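Local coordinates for sensor protein (Haloarcula marismortui ATCC 43049, PDB 3BWL) that probably acts as a sensor histidine kinase that phosphorylates protein histidines from ATP, the present chain being one of its PAS domains, with an indole-3-carbaldehyde bound, at residues E13-S16 with S17-E20; V42-R45 with F46-L50; L58-I62 with W63-L67. All coordinates share one frame; numbering follows the deposited sequence. Where two conformers were deposited one is given.

Interaction 1. Residues E13-S16 with S17-E20; sequences EETS and SRLE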
loop_
_atom_site.group_PDB
_atom_site.type_symbol
_atom_site.label_atom_id
_atom_site.label_comp_id
_atom_site.label_asym_id
_atom_site.label_seq_id
_atom_site.Cartn_x
_atom_site.Cartn_y
_atom_site.Cartn_z
ATOM N N GLU A 13 -18.486 4.541 -7.109
ATOM C CA GLU A 13 -17.572 4.265 -8.231
ATOM C C GLU A 13 -16.261 5.055 -8.057
ATOM O O GLU A 13 -15.167 4.539 -8.316
ATOM C CB GLU A 13 -18.247 4.592 -9.576
ATOM C CG GLU A 13 -19.572 3.826 -9.809
ATOM C CD GLU A 13 -20.293 4.169 -11.110
ATOM O OE1 GLU A 13 -20.311 5.357 -11.522
ATOM O OE2 GLU A 13 -20.870 3.234 -11.717
ATOM N N GLU A 14 -16.384 6.299 -7.610
ATOM C CA GLU A 14 -15.216 7.163 -7.480
ATOM C C GLU A 14 -14.336 6.658 -6.352
ATOM O O GLU A 14 -13.114 6.674 -6.471
ATOM C CB GLU A 14 -15.600 8.635 -7.271
ATOM C CG GLU A 14 -16.584 9.196 -8.304
ATOM C CD GLU A 14 -15.958 10.115 -9.322
ATOM O OE1 GLU A 14 -16.729 10.780 -10.059
ATOM O OE2 GLU A 14 -14.699 10.190 -9.392
ATOM N N THR A 15 -14.963 6.200 -5.268
ATOM C CA THR A 15 -14.233 5.668 -4.127
ATOM C C THR A 15 -13.441 4.452 -4.554
ATOM O O THR A 15 -12.259 4.335 -4.211
ATOM C CB THR A 15 -15.174 5.293 -2.964
ATOM O OG1 THR A 15 -15.762 6.484 -2.435
ATOM C CG2 THR A 15 -14.401 4.554 -1.842
ATOM N N SER A 16 -14.080 3.560 -5.311
ATOM C CA SER A 16 -13.440 2.314 -5.758
ATOM C C SER A 16 -12.268 2.633 -6.687
ATOM O O SER A 16 -11.194 2.022 -6.580
ATOM C CB SER A 16 -14.466 1.397 -6.450
ATOM O OG SER A 16 -13.957 0.096 -6.629
ATOM N N SER A 17 -12.499 3.604 -7.574
ATOM C CA SER A 17 -11.460 4.056 -8.500
ATOM C C SER A 17 -10.280 4.668 -7.752
ATOM O O SER A 17 -9.149 4.428 -8.122
ATOM C CB SER A 17 -12.013 5.040 -9.537
ATOM O OG SER A 17 -12.805 4.359 -10.495
ATOM N N ARG A 18 -10.546 5.426 -6.693
ATOM C CA ARG A 18 -9.482 6.029 -5.889
ATOM C C ARG A 18 -8.619 4.939 -5.223
ATOM O O ARG A 18 -7.380 4.974 -5.266
ATOM C CB ARG A 18 -10.110 6.896 -4.799
ATOM C CG ARG A 18 -9.196 7.919 -4.211
ATOM C CD ARG A 18 -9.981 8.767 -3.231
ATOM N NE ARG A 18 -11.182 9.332 -3.859
ATOM C CZ ARG A 18 -12.425 9.253 -3.373
ATOM N NH1 ARG A 18 -12.684 8.648 -2.212
ATOM N NH2 ARG A 18 -13.423 9.824 -4.044
ATOM N N LEU A 19 -9.291 3.970 -4.610
ATOM C CA LEU A 19 -8.602 2.861 -3.904
ATOM C C LEU A 19 -7.809 2.009 -4.888
ATOM O O LEU A 19 -6.701 1.546 -4.568
ATOM C CB LEU A 19 -9.625 1.989 -3.204
ATOM C CG LEU A 19 -10.233 2.581 -1.935
ATOM C CD1 LEU A 19 -11.511 1.803 -1.583
ATOM C CD2 LEU A 19 -9.242 2.560 -0.752
ATOM N N GLU A 20 -8.360 1.828 -6.094
ATOM C CA GLU A 20 -7.641 1.153 -7.166
ATOM C C GLU A 20 -6.320 1.853 -7.473
ATOM O O GLU A 20 -5.263 1.213 -7.559
ATOM C CB GLU A 20 -8.508 1.046 -8.426
ATOM C CG GLU A 20 -7.814 0.359 -9.621
ATOM C CD GLU A 20 -8.805 -0.093 -10.694
ATOM O OE1 GLU A 20 -8.392 -0.840 -11.598
ATOM O OE2 GLU A 20 -10.009 0.268 -10.628
HETATM O O HOH W 1 -16.217 9.335 -3.721
HETATM O O HOH W 2 -11.369 6.003 -1.622
HETATM O O HOH W 3 -12.944 0.073 -9.239
#

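Interaction 2. Residues V42-R45 with F46-L50; sequences VNQR and FCAEL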
loop_
_atom_site.group_PDB
_atom_site.type_symbol
_atom_site.label_atom_id
_atom_site.label_comp_id
_atom_site.label_asym_id
_atom_site.label_seq_id
_atom_site.Cartn_x
_atom_site.Cartn_y
_atom_site.Cartn_z
ATOM N N VAL A 42 -1.341 -9.002 -7.755
ATOM C CA VAL A 42 -0.135 -8.167 -7.747
ATOM C C VAL A 42 -0.520 -6.774 -8.219
ATOM O O VAL A 42 -1.466 -6.627 -9.024
ATOM C CB VAL A 42 0.997 -8.680 -8.691
ATOM C CG1 VAL A 42 1.688 -9.942 -8.131
ATOM C CG2 VAL A 42 0.475 -8.950 -10.119
ATOM N N ASN A 43 0.166 -5.747 -7.710
ATOM C CA ASN A 43 -0.053 -4.408 -8.237
ATOM C C ASN A 43 0.870 -4.121 -9.430
ATOM O O ASN A 43 1.749 -4.917 -9.763
ATOM C CB ASN A 43 0.038 -3.312 -7.144
ATOM C CG ASN A 43 1.492 -3.001 -6.697
ATOM O OD1 ASN A 43 2.433 -3.791 -6.903
ATOM N ND2 ASN A 43 1.663 -1.840 -6.069
ATOM N N GLN A 44 0.604 -3.021 -10.117
ATOM C CA GLN A 44 1.387 -2.688 -11.316
ATOM C C GLN A 44 2.852 -2.473 -10.944
ATOM O O GLN A 44 3.746 -2.845 -11.720
ATOM C CB GLN A 44 0.809 -1.483 -12.075
ATOM C CG GLN A 44 1.721 -1.016 -13.242
ATOM C CD GLN A 44 1.710 -1.958 -14.437
ATOM O OE1 GLN A 44 0.682 -2.137 -15.090
ATOM N NE2 GLN A 44 2.868 -2.544 -14.745
ATOM N N ARG A 45 3.101 -1.920 -9.743
ATOM C CA ARG A 45 4.474 -1.684 -9.284
ATOM C C ARG A 45 5.291 -3.014 -9.263
ATOM O O ARG A 45 6.441 -3.042 -9.686
ATOM C CB ARG A 45 4.493 -0.992 -7.912
ATOM C CG ARG A 45 5.901 -0.513 -7.498
ATOM C CD ARG A 45 6.417 0.655 -8.305
ATOM N NE ARG A 45 5.589 1.849 -8.030
ATOM C CZ ARG A 45 5.727 3.054 -8.587
ATOM N NH1 ARG A 45 6.667 3.285 -9.482
ATOM N NH2 ARG A 45 4.915 4.052 -8.226
ATOM N N PHE A 46 4.694 -4.073 -8.743
ATOM C CA PHE A 46 5.346 -5.390 -8.704
ATOM C C PHE A 46 5.776 -5.808 -10.108
ATOM O O PHE A 46 6.931 -6.172 -10.323
ATOM C CB PHE A 46 4.384 -6.412 -8.098
ATOM C CG PHE A 46 4.988 -7.777 -7.915
ATOM C CD1 PHE A 46 5.416 -8.179 -6.660
ATOM C CD2 PHE A 46 5.116 -8.643 -8.991
ATOM C CE1 PHE A 46 5.994 -9.441 -6.463
ATOM C CE2 PHE A 46 5.693 -9.920 -8.832
ATOM C CZ PHE A 46 6.106 -10.326 -7.561
ATOM N N CYS A 47 4.834 -5.750 -11.059
ATOM C CA CYS A 47 5.073 -6.175 -12.446
ATOM C C CYS A 47 6.143 -5.294 -13.121
ATOM O O CYS A 47 7.108 -5.808 -13.764
ATOM C CB CYS A 47 3.752 -6.122 -13.222
ATOM S SG CYS A 47 2.572 -7.294 -12.606
ATOM N N ALA A 48 5.971 -3.981 -12.987
ATOM C CA ALA A 48 6.897 -3.024 -13.575
ATOM C C ALA A 48 8.320 -3.178 -13.036
ATOM O O ALA A 48 9.262 -3.225 -13.814
ATOM C CB ALA A 48 6.423 -1.620 -13.345
ATOM N N GLU A 49 8.462 -3.244 -11.720
ATOM C CA GLU A 49 9.793 -3.351 -11.075
ATOM C C GLU A 49 10.509 -4.634 -11.527
ATOM O O GLU A 49 11.711 -4.605 -11.777
ATOM C CB GLU A 49 9.669 -3.320 -9.557
ATOM C CG GLU A 49 9.249 -1.904 -8.975
ATOM C CD GLU A 49 10.424 -0.970 -8.706
ATOM O OE1 GLU A 49 11.431 -1.006 -9.452
ATOM O OE2 GLU A 49 10.354 -0.217 -7.706
ATOM N N LEU A 50 9.773 -5.728 -11.687
ATOM C CA LEU A 50 10.393 -7.015 -12.094
ATOM C C LEU A 50 10.443 -7.249 -13.600
ATOM O O LEU A 50 11.094 -8.178 -14.043
ATOM C CB LEU A 50 9.712 -8.187 -11.369
ATOM C CG LEU A 50 9.881 -8.123 -9.840
ATOM C CD1 LEU A 50 9.373 -9.428 -9.244
ATOM C CD2 LEU A 50 11.329 -7.887 -9.428
#

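Interaction 3. Residues L58-I62 with W63-L67; sequences LGRSI and WEFDL. With I3A (1H-indole-3-carbaldehyde), chain F.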
loop_
_atom_site.group_PDB
_atom_site.type_symbol
_atom_site.label_atom_id
_atom_site.label_comp_id
_atom_site.label_asym_id
_atom_site.label_seq_id
_atom_site.Cartn_x
_atom_site.Cartn_y
_atom_site.Cartn_z
ATOM N N LEU A 58 0.698 -13.950 -12.182
ATOM C CA LEU A 58 -0.463 -14.525 -11.509
ATOM C C LEU A 58 -0.494 -16.048 -11.652
ATOM O O LEU A 58 -0.331 -16.597 -12.759
ATOM C CB LEU A 58 -1.779 -13.917 -12.046
ATOM C CG LEU A 58 -2.084 -12.444 -11.712
ATOM C CD1 LEU A 58 -3.453 -12.008 -12.219
ATOM C CD2 LEU A 58 -1.995 -12.211 -10.210
ATOM N N GLY A 59 -0.716 -16.726 -10.541
ATOM C CA GLY A 59 -0.835 -18.177 -10.592
ATOM C C GLY A 59 0.471 -18.866 -10.372
ATOM O O GLY A 59 0.485 -20.058 -10.068
ATOM N N ARG A 60 1.579 -18.141 -10.519
ATOM C CA ARG A 60 2.903 -18.695 -10.199
ATOM C C ARG A 60 3.127 -18.694 -8.683
ATOM O O ARG A 60 2.367 -18.060 -7.927
ATOM C CB ARG A 60 4.010 -17.875 -10.864
ATOM C CG ARG A 60 4.054 -17.928 -12.385
ATOM C CD ARG A 60 5.486 -18.104 -12.831
ATOM N NE ARG A 60 5.855 -17.274 -13.971
ATOM C CZ ARG A 60 7.104 -17.106 -14.406
ATOM N NH1 ARG A 60 8.120 -17.728 -13.808
ATOM N NH2 ARG A 60 7.335 -16.318 -15.442
ATOM N N SER A 61 4.177 -19.397 -8.244
ATOM C CA SER A 61 4.501 -19.445 -6.825
ATOM C C SER A 61 5.588 -18.410 -6.530
ATOM O O SER A 61 6.502 -18.157 -7.351
ATOM C CB SER A 61 4.942 -20.850 -6.416
ATOM O OG SER A 61 3.898 -21.766 -6.767
ATOM N N ILE A 62 5.528 -17.852 -5.335
ATOM C CA ILE A 62 6.475 -16.769 -5.012
ATOM C C ILE A 62 7.953 -17.205 -5.018
ATOM O O ILE A 62 8.859 -16.375 -5.323
ATOM C CB ILE A 62 6.086 -16.044 -3.698
ATOM C CG1 ILE A 62 6.825 -14.698 -3.539
ATOM C CG2 ILE A 62 6.300 -16.992 -2.484
ATOM C CD1 ILE A 62 6.448 -13.609 -4.565
ATOM N N TRP A 63 8.226 -18.477 -4.711
ATOM C CA TRP A 63 9.631 -18.932 -4.722
ATOM C C TRP A 63 10.209 -18.927 -6.140
ATOM O O TRP A 63 11.421 -19.055 -6.287
ATOM C CB TRP A 63 9.767 -20.333 -4.127
ATOM C CG TRP A 63 8.880 -21.355 -4.760
ATOM C CD1 TRP A 63 9.144 -22.068 -5.889
ATOM C CD2 TRP A 63 7.621 -21.840 -4.260
ATOM N NE1 TRP A 63 8.114 -22.932 -6.154
ATOM C CE2 TRP A 63 7.176 -22.833 -5.154
ATOM C CE3 TRP A 63 6.835 -21.529 -3.146
ATOM C CZ2 TRP A 63 5.977 -23.536 -4.966
ATOM C CZ3 TRP A 63 5.603 -22.218 -2.967
ATOM C CH2 TRP A 63 5.200 -23.210 -3.870
ATOM N N GLU A 64 9.353 -18.787 -7.165
ATOM C CA GLU A 64 9.871 -18.723 -8.543
ATOM C C GLU A 64 10.560 -17.387 -8.810
ATOM O O GLU A 64 11.370 -17.276 -9.756
ATOM C CB GLU A 64 8.766 -18.952 -9.594
ATOM C CG GLU A 64 8.076 -20.289 -9.458
ATOM C CD GLU A 64 7.021 -20.520 -10.539
ATOM O OE1 GLU A 64 7.388 -20.527 -11.737
ATOM O OE2 GLU A 64 5.836 -20.714 -10.190
ATOM N N PHE A 65 10.244 -16.385 -7.977
ATOM C CA PHE A 65 10.734 -15.015 -8.146
ATOM C C PHE A 65 11.768 -14.595 -7.093
ATOM O O PHE A 65 12.499 -13.692 -7.341
ATOM C CB PHE A 65 9.552 -14.022 -8.065
ATOM C CG PHE A 65 8.578 -14.217 -9.168
ATOM C CD1 PHE A 65 8.834 -13.693 -10.427
ATOM C CD2 PHE A 65 7.454 -15.019 -8.970
ATOM C CE1 PHE A 65 7.966 -13.899 -11.471
ATOM C CE2 PHE A 65 6.589 -15.263 -10.008
ATOM C CZ PHE A 65 6.828 -14.689 -11.261
ATOM N N ASP A 66 11.723 -15.196 -5.897
ATOM C CA ASP A 66 12.640 -14.841 -4.817
ATOM C C ASP A 66 13.758 -15.865 -4.739
ATOM O O ASP A 66 13.516 -17.038 -4.411
ATOM C CB ASP A 66 11.893 -14.811 -3.479
ATOM C CG ASP A 66 12.704 -14.116 -2.404
ATOM O OD1 ASP A 66 13.973 -14.122 -2.494
ATOM O OD2 ASP A 66 12.092 -13.548 -1.467
ATOM N N LEU A 67 14.943 -15.452 -5.164
ATOM C CA LEU A 67 16.153 -16.290 -5.141
ATOM C C LEU A 67 16.644 -16.725 -3.771
ATOM O O LEU A 67 17.530 -17.605 -3.686
ATOM C CB LEU A 67 17.288 -15.536 -5.821
ATOM C CG LEU A 67 17.130 -15.219 -7.314
ATOM C CD1 LEU A 67 18.215 -14.219 -7.750
ATOM C CD2 LEU A 67 17.156 -16.452 -8.204
HETATM O O I3A F . 5.178 -12.220 -0.838
HETATM C "C3'" I3A F . 6.301 -11.939 -1.242
HETATM C C3 I3A F . 7.489 -12.739 -0.782
HETATM C C2 I3A F . 8.779 -12.471 -1.313
HETATM N N I3A F . 9.560 -13.408 -0.681
HETATM C C8 I3A F . 8.837 -14.211 0.151
HETATM C C9 I3A F . 7.497 -13.838 0.101
HETATM C C4 I3A F . 6.535 -14.501 0.892
HETATM C C5 I3A F . 6.941 -15.591 1.705
HETATM C C6 I3A F . 8.287 -15.994 1.728
HETATM C C7 I3A F . 9.233 -15.292 0.956
HETATM O O HOH W 4 5.219 -23.247 -9.194
#

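Interaction 1. Residues E13-S16 with S17-E20
Ser17 N donates to Glu13 O at 2.9 Å, one turn back along the helix of residues 2-25. Ser17 CB lies 3.4 Å from the same Glu13 O.

Arg18 carries most of the side-chain contact. Its N donates to Glu14 O. With CG anti to the backbone N (chi1 -160°) and a bend at chi3 (-54°), the chain runs back toward the start of the helix. The guanidinium then lies over Glu14 O and Thr15 CA, both under one face and toward its rim. NH1 comes to 3.8 Å from Thr15 OG1. Two waters bridge the pair. One lies in the guanidinium plane, accepts from Arg18 NH2 at 2.9 Å and also bonds Thr15 OG1. The other takes a weak bond from Arg18 NH1 and donates to Thr15 O. Thr15 OG1 also bonds Arg11 O, and Glu14 forms a salt bridge with Lys10. The main charge partner of Arg18 is Glu113 of the second subunit, which meets NE. Cut back to an alanine, this position would probably leave that glutamate without its charge partner and both waters without their arginine donor.

Leu19 N donates to Thr15 O at 3.0 Å. Its CD1 lies 4.0 Å from Thr15 CG2, the two side chains side by side and pointing the same way.

Glu20 N donates to Ser16 O at 2.9 Å. A third water joins the side chains, donating to Glu20 OE2 and bonding Ser16 OG.

Ser16 and Leu19 each pack on their own counterpart in the second subunit. The four backbone bonds are those of a regular alpha-helix, here the long N-terminal helix 2-25 of this PAS-domain chain, which packs against its copy in the dimer.

Interaction 2. Residues V42-R45 with F46-L50
An N-cap opens the short helix of residues 44-50, just after the strand 39-42 of the PAS sheet. Asn43 OD1 accepts from Phe46 N at 2.9 Å. The donor sits above the amide plane, 40° out of it. Asn43 reaches it because CG lies between the backbone N and the carbonyl carbon (chi1 75°), which turns OD1 back over the first turn. Asn43 O accepts a weak bond from Cys47 N.

The bonds that follow are shorter. Ala48 N donates to Gln44 O at 2.8 Å and Glu49 N to Arg45 O at 2.9 Å.

Val42 closes the apolar side. Its CG1 lies over one face of the Phe46 ring, 4.0 Å from the centroid, in a CH-pi contact. Its CG2 meets Cys47 SG at 3.7 Å.

Arg45 CD touches Glu49 CG at 3.9 Å. Their charged ends go elsewhere: Arg45 NE to Ser26 O, Glu49 OE2 to Arg86 of the second subunit.

Asn43 also bonds Phe23 O through ND2, tying the cap to the N-terminal helix 2-25. Phe46 packs on Met29 and Asp31 of strand 29-33, and Leu50 on Met101 of strand 100-112.

Interaction 3. Residues L58-I62 with W63-L67
Ser61 N donates to Glu64 OE2 at 2.9 Å, and Glu64 N returns a bond to Ser61 O at 2.9 Å. This reciprocal pair closes a turn in the PAS-domain segment that joins helices 44-50 and 71-79. The first bond is nearly straight, 176° at the hydrogen, and meets OE2 on its anti side, tilted out of the carboxylate plane. In the second, the donor stands above the carbonyl plane.

Glu64 OE2 has a second donor, a water at 2.8 Å that also bonds Ser61 OG. The other oxygen, OE1, faces Arg60. The Arg60 NH1 to Glu64 OE1 salt bridge is long, at 3.6 Å, with OE1 at the edge of the guanidinium. Arg60 NE donates to Glu56 O, outside the two segments. Phe65 CZ lies over one face of the same guanidinium. The Phe65 ring also meets Tyr52 edge-to-face.

Ile62 O accepts twice. Phe65 N comes from above the carbonyl plane, and Asp66 N nearly along the C=O axis. Trp63 packs on Ala71 and Val74 of helix 71-79.

Two of the residues line the indole pocket. Asp66 OD1 accepts from Met68 N and Leu92 N, so OD1 is held by two backbone N-H groups. CG lies anti to the backbone N (chi1 -166°), which carries the carboxylate to the indole. Ile62 CG1 approaches C3 of the indole at 3.4 Å. The indole N donates to Asp66 OD2 at 2.7 Å, with 164° at the hydrogen.

The contacts follow one another along the chain. Interactions 1 and 2 both touch the second subunit, but not each other: their nearest atoms are about 7 Å apart. Interactions 2 and 3 meet where Val42 CG2 packs on Leu58 CD2 at 4.1 Å. Interactions 1 and 3 lie on opposite sides of the chain's centre, centres about 29 Å apart. Interaction 3 holds two pocket residues, Ile62 and Asp66. Interaction 2 is a step further out, the Phe46 side chain about 6 Å from the ligand. Val42 lies about 4 Å from Glu54, side chain to side chain; Glu54 and Glu41 bind magnesium in a structure of this protein, though this chain holds none there.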